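Local coordinates for YkuI protein (Bacillus subtilis, PDB 2BAS), which binds the second messenger cyclic di-GMP and, through its EAL domain, may act as a phosphodiesterase that cleaves it, at residues Tyr41-Phe46 and Val258-Phe264; Leu107-Gln113 and Arg142-Thr148; Asp36-Tyr42 and Arg91-Ala96. All blocks are in the same frame, centred on the assembly; numbering follows the deposited sequence.

All three contacts belong to the EAL domain and reach the same curled sheet. Contact 2 is the buried one. It pairs two parallel barrel strands by a regular run of backbone bonds, with mostly apolar side chains and one inward carboxylate. Contact 1 lies at the surface, where a loop has a single bridge to strand 38-47 and is otherwise held by aromatic rings and an amide. Contact 3 is partly buried and lays helix 82-100 on the start of that same strand, ending in a salt bridge. Contacts 1 and 3 share Y41 and Y42. I45 CD1 of contact 1 packs on F110 CD1 of contact 2, and I93 joins contact 3 to M111 and Q113.

Contact 1: residues Tyr41-Phe46 and Val258-Phe264; sequences YYQAIF and VSPSETF
Y42 and S261 form one antiparallel hydrogen-bonded pair. Y42 N gives a bond of 2.7 Å to S261 O, and S261 N returns one of 2.9 Å to Y42 O. This is a single bridge, so side chains do much of the remaining work. The edge of the F264 ring meets one face of the Y42 ring in a T-shaped pair, with planes at 60° and centroids 4.7 Å apart. F264 CE2 is the atom that comes over the rim of that face. Y41 takes the peptide between S261 and E262 over one face of its ring. Its CE1 lies 3.4 Å from E262 CB, and the E262 carboxylate runs beside the ring with its plane only 23° away. A water joins Y41 OH to E262 OE2, the second bond being weak. Q43 reaches the loop on another line. Its CG is anti to the backbone N (chi1 -168°) and the chain stays extended, which carries the amide past the P260 ring. Q43 NE2 then donates to V258 O at 3.2 Å, in its own amide plane and nearly straight. Farther along, V258 CG2 touches the edge of the F46 ring at CZ, 3.6 Å away.

The second shell fixes these groups. Q253 NE2 bonds to Q43 OE1, so both ends of the amide are held. Y56 and F100 also pack on the F264 ring. Strand 38-47 is itself paired with strand 53-64. The arrangement is a loop laid along an antiparallel strand of the EAL barrel, on the path from strand 249-252 to the long helix 271-311.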
loop_
_atom_site.group_PDB
_atom_site.type_symbol
_atom_site.label_atom_id
_atom_site.label_comp_id
_atom_site.label_asym_id
_atom_site.label_seq_id
_atom_site.Cartn_x
_atom_site.Cartn_y
_atom_site.Cartn_z
ATOM N N TYR A 41 26.626 22.095 -7.888
ATOM C CA TYR A 41 26.152 22.627 -6.624
ATOM C C TYR A 41 25.707 21.447 -5.778
ATOM O O TYR A 41 25.673 20.309 -6.263
ATOM C CB TYR A 41 24.998 23.592 -6.844
ATOM C CG TYR A 41 25.370 25.039 -6.697
ATOM C CD1 TYR A 41 26.558 25.536 -7.235
ATOM C CD2 TYR A 41 24.519 25.924 -6.035
ATOM C CE1 TYR A 41 26.893 26.881 -7.106
ATOM C CE2 TYR A 41 24.841 27.272 -5.902
ATOM C CZ TYR A 41 26.030 27.739 -6.439
ATOM O OH TYR A 41 26.352 29.070 -6.307
ATOM N N TYR A 42 25.374 21.708 -4.513
ATOM C CA TYR A 42 24.984 20.637 -3.590
ATOM C C TYR A 42 23.815 21.018 -2.682
ATOM O O TYR A 42 23.663 22.180 -2.295
ATOM C CB TYR A 42 26.181 20.223 -2.722
ATOM C CG TYR A 42 27.487 19.999 -3.475
ATOM C CD1 TYR A 42 28.377 21.050 -3.695
ATOM C CD2 TYR A 42 27.831 18.733 -3.957
ATOM C CE1 TYR A 42 29.574 20.848 -4.389
ATOM C CE2 TYR A 42 29.019 18.523 -4.643
ATOM C CZ TYR A 42 29.886 19.586 -4.855
ATOM O OH TYR A 42 31.061 19.376 -5.532
ATOM N N GLN A 43 22.991 20.028 -2.346
ATOM C CA GLN A 43 21.923 20.217 -1.375
ATOM C C GLN A 43 21.974 19.090 -0.355
ATOM O O GLN A 43 21.941 17.917 -0.712
ATOM C CB GLN A 43 20.553 20.298 -2.052
ATOM C CG GLN A 43 19.435 20.794 -1.114
ATOM C CD GLN A 43 18.109 21.015 -1.822
ATOM O OE1 GLN A 43 17.845 20.450 -2.889
ATOM N NE2 GLN A 43 17.262 21.837 -1.224
ATOM N N ALA A 44 22.063 19.459 0.916
ATOM C CA ALA A 44 22.201 18.488 1.998
ATOM C C ALA A 44 20.949 17.665 2.211
ATOM O O ALA A 44 19.822 18.136 1.994
ATOM C CB ALA A 44 22.607 19.177 3.294
ATOM N N ILE A 45 21.162 16.421 2.624
ATOM C CA ILE A 45 20.074 15.531 2.961
ATOM C C ILE A 45 20.232 15.143 4.418
ATOM O O ILE A 45 21.338 14.796 4.859
ATOM C CB ILE A 45 20.013 14.321 2.017
ATOM C CG1 ILE A 45 19.656 14.807 0.610
ATOM C CG2 ILE A 45 18.960 13.324 2.495
ATOM C CD1 ILE A 45 20.183 13.951 -0.475
ATOM N N PHE A 46 19.123 15.214 5.154
ATOM C CA PHE A 46 19.155 15.115 6.611
ATOM C C PHE A 46 18.661 13.815 7.211
ATOM O O PHE A 46 17.689 13.236 6.756
ATOM C CB PHE A 46 18.433 16.311 7.237
ATOM C CG PHE A 46 19.130 17.616 6.988
ATOM C CD1 PHE A 46 18.829 18.378 5.862
ATOM C CD2 PHE A 46 20.114 18.069 7.860
ATOM C CE1 PHE A 46 19.482 19.584 5.619
ATOM C CE2 PHE A 46 20.773 19.268 7.627
ATOM C CZ PHE A 46 20.451 20.030 6.504
ATOM N N VAL A 258 17.545 23.309 4.073
ATOM C CA VAL A 258 18.728 24.018 3.574
ATOM C C VAL A 258 18.694 24.116 2.047
ATOM O O VAL A 258 18.594 23.107 1.357
ATOM C CB VAL A 258 20.060 23.340 4.027
ATOM C CG1 VAL A 258 21.242 23.923 3.291
ATOM C CG2 VAL A 258 20.289 23.519 5.516
ATOM N N SER A 259 18.773 25.341 1.536
ATOM C CA SER A 259 18.841 25.604 0.091
ATOM C C SER A 259 20.142 25.058 -0.551
ATOM O O SER A 259 21.095 24.733 0.158
ATOM C CB SER A 259 18.785 27.123 -0.177
ATOM O OG SER A 259 19.941 27.753 0.359
ATOM N N PRO A 260 20.177 24.914 -1.890
ATOM C CA PRO A 260 21.426 24.448 -2.503
ATOM C C PRO A 260 22.552 25.487 -2.482
ATOM O O PRO A 260 22.322 26.659 -2.781
ATOM C CB PRO A 260 21.020 24.146 -3.958
ATOM C CG PRO A 260 19.519 24.106 -3.956
ATOM C CD PRO A 260 19.117 25.087 -2.896
ATOM N N SER A 261 23.756 25.050 -2.122
ATOM C CA SER A 261 24.936 25.903 -2.197
ATOM C C SER A 261 26.107 25.164 -2.834
ATOM O O SER A 261 26.029 23.966 -3.112
ATOM C CB SER A 261 25.328 26.470 -0.823
ATOM O OG SER A 261 25.927 25.484 0.003
ATOM N N GLU A 262 27.189 25.900 -3.060
ATOM C CA GLU A 262 28.375 25.374 -3.707
ATOM C C GLU A 262 29.351 24.730 -2.726
ATOM O O GLU A 262 30.364 24.154 -3.145
ATOM C CB GLU A 262 29.077 26.486 -4.497
ATOM C CG GLU A 262 29.498 27.718 -3.676
ATOM C CD GLU A 262 28.405 28.786 -3.530
ATOM O OE1 GLU A 262 27.229 28.446 -3.232
ATOM O OE2 GLU A 262 28.743 29.984 -3.700
ATOM N N THR A 263 29.045 24.823 -1.428
ATOM C CA THR A 263 29.964 24.334 -0.400
ATOM C C THR A 263 29.296 23.414 0.618
ATOM O O THR A 263 28.141 23.618 0.994
ATOM C CB THR A 263 30.639 25.500 0.367
ATOM O OG1 THR A 263 30.874 26.602 -0.522
ATOM C CG2 THR A 263 31.969 25.054 0.973
ATOM N N PHE A 264 30.041 22.405 1.063
ATOM C CA PHE A 264 29.576 21.522 2.112
ATOM C C PHE A 264 29.430 22.286 3.419
ATOM O O PHE A 264 30.177 23.227 3.695
ATOM C CB PHE A 264 30.501 20.317 2.282
ATOM C CG PHE A 264 30.516 19.384 1.101
ATOM C CD1 PHE A 264 31.651 18.647 0.803
ATOM C CD2 PHE A 264 29.406 19.255 0.272
ATOM C CE1 PHE A 264 31.676 17.779 -0.288
ATOM C CE2 PHE A 264 29.431 18.400 -0.821
ATOM C CZ PHE A 264 30.567 17.660 -1.099
HETATM O O HOH W 1 29.417 29.647 -6.341
HETATM O O HOH W 2 18.212 20.041 2.110
#

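Contact 2: residues Leu107-Gln113 and Arg142-Thr148; sequences LLIFMNQ and RFVLEIT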
loop_
_atom_site.group_PDB
_atom_site.type_symbol
_atom_site.label_atom_id
_atom_site.label_comp_id
_atom_site.label_asym_id
_atom_site.label_seq_id
_atom_site.Cartn_x
_atom_site.Cartn_y
_atom_site.Cartn_z
ATOM N N LEU A 107 29.892 10.332 3.790
ATOM C CA LEU A 107 28.833 11.093 3.143
ATOM C C LEU A 107 28.250 10.316 1.966
ATOM O O LEU A 107 28.975 9.700 1.188
ATOM C CB LEU A 107 29.352 12.463 2.677
ATOM C CG LEU A 107 29.596 13.584 3.703
ATOM C CD1 LEU A 107 30.060 14.841 3.010
ATOM C CD2 LEU A 107 28.364 13.902 4.535
ATOM N N LEU A 108 26.932 10.327 1.858
ATOM C CA LEU A 108 26.269 9.677 0.739
ATOM C C LEU A 108 26.341 10.608 -0.461
ATOM O O LEU A 108 26.327 11.827 -0.291
ATOM C CB LEU A 108 24.813 9.335 1.094
ATOM C CG LEU A 108 24.629 8.275 2.195
ATOM C CD1 LEU A 108 23.198 8.254 2.754
ATOM C CD2 LEU A 108 25.034 6.878 1.738
ATOM N N ILE A 109 26.440 10.037 -1.661
ATOM C CA ILE A 109 26.466 10.825 -2.897
ATOM C C ILE A 109 25.219 10.522 -3.742
ATOM O O ILE A 109 25.128 9.459 -4.377
ATOM C CB ILE A 109 27.774 10.576 -3.729
ATOM C CG1 ILE A 109 29.028 10.785 -2.874
ATOM C CG2 ILE A 109 27.821 11.483 -4.947
ATOM C CD1 ILE A 109 30.318 10.252 -3.497
ATOM N N PHE A 110 24.259 11.448 -3.733
ATOM C CA PHE A 110 23.021 11.308 -4.517
ATOM C C PHE A 110 23.161 11.939 -5.909
ATOM O O PHE A 110 23.303 13.162 -6.048
ATOM C CB PHE A 110 21.837 11.948 -3.793
ATOM C CG PHE A 110 21.375 11.205 -2.569
ATOM C CD1 PHE A 110 22.075 11.301 -1.364
ATOM C CD2 PHE A 110 20.208 10.439 -2.607
ATOM C CE1 PHE A 110 21.630 10.623 -0.216
ATOM C CE2 PHE A 110 19.770 9.752 -1.472
ATOM C CZ PHE A 110 20.483 9.851 -0.267
HETATM N N MSE A 111 23.113 11.094 -6.933
HETATM C CA MSE A 111 23.207 11.536 -8.317
HETATM C C MSE A 111 21.981 11.108 -9.114
HETATM O O MSE A 111 21.724 9.915 -9.281
HETATM C CB MSE A 111 24.446 10.940 -8.972
HETATM C CG MSE A 111 25.772 11.378 -8.396
HETATM SE SE MSE A 111 27.210 10.193 -9.021
HETATM C CE MSE A 111 26.457 8.433 -8.421
ATOM N N ASN A 112 21.239 12.089 -9.611
ATOM C CA ASN A 112 20.030 11.855 -10.407
ATOM C C ASN A 112 20.393 11.650 -11.865
ATOM O O ASN A 112 20.752 12.596 -12.565
ATOM C CB ASN A 112 19.081 13.046 -10.279
ATOM C CG ASN A 112 17.715 12.785 -10.884
ATOM O OD1 ASN A 112 17.404 11.677 -11.334
ATOM N ND2 ASN A 112 16.878 13.820 -10.889
ATOM N N GLN A 113 20.283 10.410 -12.322
ATOM C CA GLN A 113 20.734 10.051 -13.655
ATOM C C GLN A 113 19.589 9.637 -14.542
ATOM O O GLN A 113 18.745 8.847 -14.142
ATOM C CB GLN A 113 21.768 8.935 -13.564
ATOM C CG GLN A 113 23.071 9.401 -12.958
ATOM C CD GLN A 113 23.947 10.098 -13.973
ATOM O OE1 GLN A 113 24.340 9.498 -14.976
ATOM N NE2 GLN A 113 24.266 11.365 -13.722
ATOM N N ARG A 142 28.766 4.144 -1.274
ATOM C CA ARG A 142 28.417 5.519 -0.931
ATOM C C ARG A 142 27.584 6.214 -2.003
ATOM O O ARG A 142 27.086 7.328 -1.785
ATOM C CB ARG A 142 29.684 6.327 -0.672
ATOM C CG ARG A 142 30.365 6.010 0.654
ATOM C CD ARG A 142 31.749 6.659 0.711
ATOM N NE ARG A 142 31.679 8.116 0.607
ATOM C CZ ARG A 142 32.719 8.911 0.374
ATOM N NH1 ARG A 142 33.939 8.406 0.210
ATOM N NH2 ARG A 142 32.535 10.222 0.300
ATOM N N PHE A 143 27.443 5.562 -3.154
ATOM C CA PHE A 143 26.723 6.141 -4.280
ATOM C C PHE A 143 25.248 5.800 -4.260
ATOM O O PHE A 143 24.865 4.634 -4.136
ATOM C CB PHE A 143 27.316 5.678 -5.612
ATOM C CG PHE A 143 28.690 6.221 -5.888
ATOM C CD1 PHE A 143 29.811 5.392 -5.795
ATOM C CD2 PHE A 143 28.873 7.557 -6.246
ATOM C CE1 PHE A 143 31.087 5.885 -6.061
ATOM C CE2 PHE A 143 30.148 8.053 -6.504
ATOM C CZ PHE A 143 31.254 7.219 -6.415
ATOM N N VAL A 144 24.419 6.829 -4.388
ATOM C CA VAL A 144 22.989 6.619 -4.548
ATOM C C VAL A 144 22.562 7.078 -5.948
ATOM O O VAL A 144 22.523 8.273 -6.251
ATOM C CB VAL A 144 22.163 7.272 -3.421
ATOM C CG1 VAL A 144 20.688 7.020 -3.642
ATOM C CG2 VAL A 144 22.567 6.700 -2.073
ATOM N N LEU A 145 22.272 6.097 -6.793
ATOM C CA LEU A 145 21.822 6.333 -8.145
ATOM C C LEU A 145 20.296 6.501 -8.172
ATOM O O LEU A 145 19.541 5.537 -7.978
ATOM C CB LEU A 145 22.250 5.164 -9.027
ATOM C CG LEU A 145 22.160 5.292 -10.538
ATOM C CD1 LEU A 145 23.325 6.126 -11.047
ATOM C CD2 LEU A 145 22.195 3.918 -11.178
ATOM N N GLU A 146 19.855 7.737 -8.402
ATOM C CA GLU A 146 18.441 8.037 -8.517
ATOM C C GLU A 146 17.976 7.817 -9.952
ATOM O O GLU A 146 18.551 8.365 -10.890
ATOM C CB GLU A 146 18.147 9.469 -8.089
ATOM C CG GLU A 146 18.500 9.820 -6.644
ATOM C CD GLU A 146 18.204 11.292 -6.310
ATOM O OE1 GLU A 146 17.272 11.886 -6.915
ATOM O OE2 GLU A 146 18.903 11.852 -5.434
ATOM N N ILE A 147 16.936 7.012 -10.113
ATOM C CA ILE A 147 16.382 6.720 -11.422
ATOM C C ILE A 147 14.928 7.200 -11.519
ATOM O O ILE A 147 14.173 7.136 -10.542
ATOM C CB ILE A 147 16.475 5.201 -11.748
ATOM C CG1 ILE A 147 17.898 4.674 -11.517
ATOM C CG2 ILE A 147 16.069 4.929 -13.196
ATOM C CD1 ILE A 147 18.949 5.228 -12.499
ATOM N N THR A 148 14.558 7.705 -12.694
ATOM C CA THR A 148 13.193 8.128 -12.972
ATOM C C THR A 148 12.661 7.247 -14.097
ATOM O O THR A 148 13.060 7.400 -15.255
ATOM C CB THR A 148 13.119 9.618 -13.393
ATOM O OG1 THR A 148 13.888 10.420 -12.489
ATOM C CG2 THR A 148 11.674 10.110 -13.397
HETATM O O HOH W 3 16.358 9.113 -13.880
#
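I109 to N112 pair in register with F143 to E146 as parallel strands, their axes 4.7 Å apart at closest and 20° from parallel. The backbone bonds alternate between the strands, from I109 N to R142 O at one end to Q113 N to E146 O at the other.

R142 adds a side-chain bond at the start of the pair. Its NE donates to L107 O over 3.2 Å at 171°, and the oxygen lies in the guanidinium plane. Without the guanidinium, as with an alanine here, L107 O would probably lose this donor. On the face of I109, M111, F143 and L145 the contacts are apolar. I109 CD1 touches F143 CE2 at 3.7 Å. M111, present as selenomethionine, bends at chi3 (-55°), which brings CE to 3.4 Å from F143 CD2. Its selenium stands obliquely to that ring, a Met-aromatic contact. Helices 82-100 and 124-135 cover this face.

F110, V144, N112 and E146 occupy the other face. V144 CB sits over the F110 ring as a CH-pi contact, 4.0 Å from the centroid. E146 OE2 lies at the edge of the same ring, 3.4 Å from CD2. The E146 chain runs extended beyond CG and carries OE2 to K197, whose NZ forms a salt bridge with it. Its OE1 lies close to E57 OE2 on strand 53-64. With helix 124-135 between the strands, this is a beta-alpha-beta unit of the EAL domain's TIM-barrel-like fold, its F110 and E146 face turned inward.

Contact 3: residues Asp36-Tyr42 and Arg91-Ala96; sequences DDVLPYY and RIIRQA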
loop_
_atom_site.group_PDB
_atom_site.type_symbol
_atom_site.label_atom_id
_atom_site.label_comp_id
_atom_site.label_asym_id
_atom_site.label_seq_id
_atom_site.Cartn_x
_atom_site.Cartn_y
_atom_site.Cartn_z
ATOM N N ASP A 36 33.619 25.110 -19.539
ATOM C CA ASP A 36 34.509 25.330 -18.390
ATOM C C ASP A 36 33.877 26.070 -17.193
ATOM O O ASP A 36 34.286 25.851 -16.052
ATOM C CB ASP A 36 35.795 26.038 -18.834
ATOM C CG ASP A 36 36.590 25.218 -19.838
ATOM O OD1 ASP A 36 36.685 23.977 -19.666
ATOM O OD2 ASP A 36 37.122 25.815 -20.803
ATOM N N ASP A 37 32.894 26.935 -17.452
ATOM C CA ASP A 37 32.204 27.674 -16.385
ATOM C C ASP A 37 31.254 26.776 -15.593
ATOM O O ASP A 37 30.859 27.102 -14.474
ATOM C CB ASP A 37 31.419 28.861 -16.958
ATOM C CG ASP A 37 32.318 29.954 -17.527
ATOM O OD1 ASP A 37 33.419 30.198 -16.981
ATOM O OD2 ASP A 37 31.906 30.588 -18.522
ATOM N N VAL A 38 30.889 25.651 -16.200
ATOM C CA VAL A 38 29.996 24.660 -15.603
ATOM C C VAL A 38 30.541 24.150 -14.265
ATOM O O VAL A 38 31.754 23.945 -14.115
ATOM C CB VAL A 38 29.762 23.491 -16.594
ATOM C CG1 VAL A 38 29.279 22.253 -15.889
ATOM C CG2 VAL A 38 28.785 23.916 -17.677
ATOM N N LEU A 39 29.643 23.962 -13.300
ATOM C CA LEU A 39 30.040 23.529 -11.972
ATOM C C LEU A 39 28.926 22.772 -11.240
ATOM O O LEU A 39 27.744 22.967 -11.539
ATOM C CB LEU A 39 30.502 24.739 -11.136
ATOM C CG LEU A 39 29.497 25.794 -10.644
ATOM C CD1 LEU A 39 30.185 26.792 -9.724
ATOM C CD2 LEU A 39 28.783 26.524 -11.796
ATOM N N PRO A 40 29.303 21.890 -10.290
ATOM C CA PRO A 40 28.307 21.267 -9.428
ATOM C C PRO A 40 27.904 22.139 -8.239
ATOM O O PRO A 40 28.730 22.850 -7.680
ATOM C CB PRO A 40 29.019 20.007 -8.927
ATOM C CG PRO A 40 30.462 20.369 -8.917
ATOM C CD PRO A 40 30.665 21.387 -10.005
ATOM N N TYR A 41 26.626 22.095 -7.888
ATOM C CA TYR A 41 26.152 22.627 -6.624
ATOM C C TYR A 41 25.707 21.447 -5.778
ATOM O O TYR A 41 25.673 20.309 -6.263
ATOM C CB TYR A 41 24.998 23.592 -6.844
ATOM C CG TYR A 41 25.370 25.039 -6.697
ATOM C CD1 TYR A 41 26.558 25.536 -7.235
ATOM C CD2 TYR A 41 24.519 25.924 -6.035
ATOM C CE1 TYR A 41 26.893 26.881 -7.106
ATOM C CE2 TYR A 41 24.841 27.272 -5.902
ATOM C CZ TYR A 41 26.030 27.739 -6.439
ATOM O OH TYR A 41 26.352 29.070 -6.307
ATOM N N TYR A 42 25.374 21.708 -4.513
ATOM C CA TYR A 42 24.984 20.637 -3.590
ATOM C C TYR A 42 23.815 21.018 -2.682
ATOM O O TYR A 42 23.663 22.180 -2.295
ATOM C CB TYR A 42 26.181 20.223 -2.722
ATOM C CG TYR A 42 27.487 19.999 -3.475
ATOM C CD1 TYR A 42 28.377 21.050 -3.695
ATOM C CD2 TYR A 42 27.831 18.733 -3.957
ATOM C CE1 TYR A 42 29.574 20.848 -4.389
ATOM C CE2 TYR A 42 29.019 18.523 -4.643
ATOM C CZ TYR A 42 29.886 19.586 -4.855
ATOM O OH TYR A 42 31.061 19.376 -5.532
ATOM N N ARG A 91 31.348 16.376 -16.961
ATOM C CA ARG A 91 32.115 17.451 -16.347
ATOM C C ARG A 91 31.625 17.688 -14.916
ATOM O O ARG A 91 32.416 17.670 -13.972
ATOM C CB ARG A 91 32.069 18.733 -17.193
ATOM C CG ARG A 91 32.994 19.869 -16.709
ATOM C CD ARG A 91 34.471 19.559 -16.935
ATOM N NE ARG A 91 34.819 19.659 -18.346
ATOM C CZ ARG A 91 35.360 20.734 -18.916
ATOM N NH1 ARG A 91 35.632 20.728 -20.215
ATOM N NH2 ARG A 91 35.632 21.814 -18.195
ATOM N N ILE A 92 30.322 17.869 -14.755
ATOM C CA ILE A 92 29.745 18.094 -13.432
ATOM C C ILE A 92 30.095 16.990 -12.431
ATOM O O ILE A 92 30.598 17.288 -11.351
ATOM C CB ILE A 92 28.216 18.244 -13.499
ATOM C CG1 ILE A 92 27.833 19.452 -14.348
ATOM C CG2 ILE A 92 27.611 18.361 -12.095
ATOM C CD1 ILE A 92 26.375 19.402 -14.794
ATOM N N ILE A 93 29.822 15.731 -12.791
ATOM C CA ILE A 93 30.064 14.577 -11.911
ATOM C C ILE A 93 31.503 14.502 -11.411
ATOM O O ILE A 93 31.742 14.356 -10.208
ATOM C CB ILE A 93 29.701 13.235 -12.590
ATOM C CG1 ILE A 93 28.237 13.227 -13.036
ATOM C CG2 ILE A 93 29.931 12.072 -11.637
ATOM C CD1 ILE A 93 27.901 12.137 -14.057
ATOM N N ARG A 94 32.454 14.602 -12.338
ATOM C CA ARG A 94 33.875 14.547 -12.006
ATOM C C ARG A 94 34.320 15.646 -11.041
ATOM O O ARG A 94 35.057 15.375 -10.092
ATOM C CB ARG A 94 34.725 14.552 -13.272
ATOM C CG ARG A 94 34.631 13.257 -14.047
ATOM C CD ARG A 94 35.328 13.346 -15.398
ATOM N NE ARG A 94 35.066 12.127 -16.156
ATOM C CZ ARG A 94 35.793 11.012 -16.084
ATOM N NH1 ARG A 94 36.867 10.944 -15.299
ATOM N NH2 ARG A 94 35.442 9.956 -16.810
ATOM N N GLN A 95 33.870 16.876 -11.264
ATOM C CA GLN A 95 34.175 17.954 -10.334
ATOM C C GLN A 95 33.633 17.639 -8.955
ATOM O O GLN A 95 34.300 17.888 -7.949
ATOM C CB GLN A 95 33.574 19.268 -10.804
ATOM C CG GLN A 95 34.294 19.911 -11.959
ATOM C CD GLN A 95 33.646 21.209 -12.360
ATOM O OE1 GLN A 95 33.538 22.140 -11.558
ATOM N NE2 GLN A 95 33.210 21.284 -13.608
ATOM N N ALA A 96 32.423 17.088 -8.914
ATOM C CA ALA A 96 31.764 16.796 -7.661
ATOM C C ALA A 96 32.454 15.678 -6.895
ATOM O O ALA A 96 32.672 15.807 -5.689
ATOM C CB ALA A 96 30.303 16.470 -7.888
#
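P40 and V38 point onto helix 82-100 and make the tight part of this contact. V38 CG1 meets I92 CG1 at 3.5 Å, the two side chains crossing at about a right angle. P40 CB packs on I92 CG2 at 3.8 Å and on A96 CB, while CG and CD of its ring rest against Q95 CB. Y42 closes this end: Y42 OH lies 3.4 Å from A96 CA. The strand and helix segments cross at -57°, with axes 7.0 Å apart at closest.

Polar groups take over toward the solvent. Q95 NE2 donates to V38 O at 3.1 Å. It sits above the carbonyl plane of V38, while V38 O lies in the amide plane of Q95. Beyond it, R91 and exposed D36 form a salt bridge through one pair, R91 NH2 to D36 OD1 at 2.8 Å. The carboxylate uses its anti lone pair and the oxygen lies in the guanidinium plane. R91 reaches it by bending at chi2 and chi3 (70° and 73°). After strand 67-70 and helix 72-75, helix 82-100 leads to strand 108-112, parallel to strand 53-64. The contact packs the helix of the crossover between these two parallel strands on the outside of the EAL barrel, against antiparallel strand 38-47.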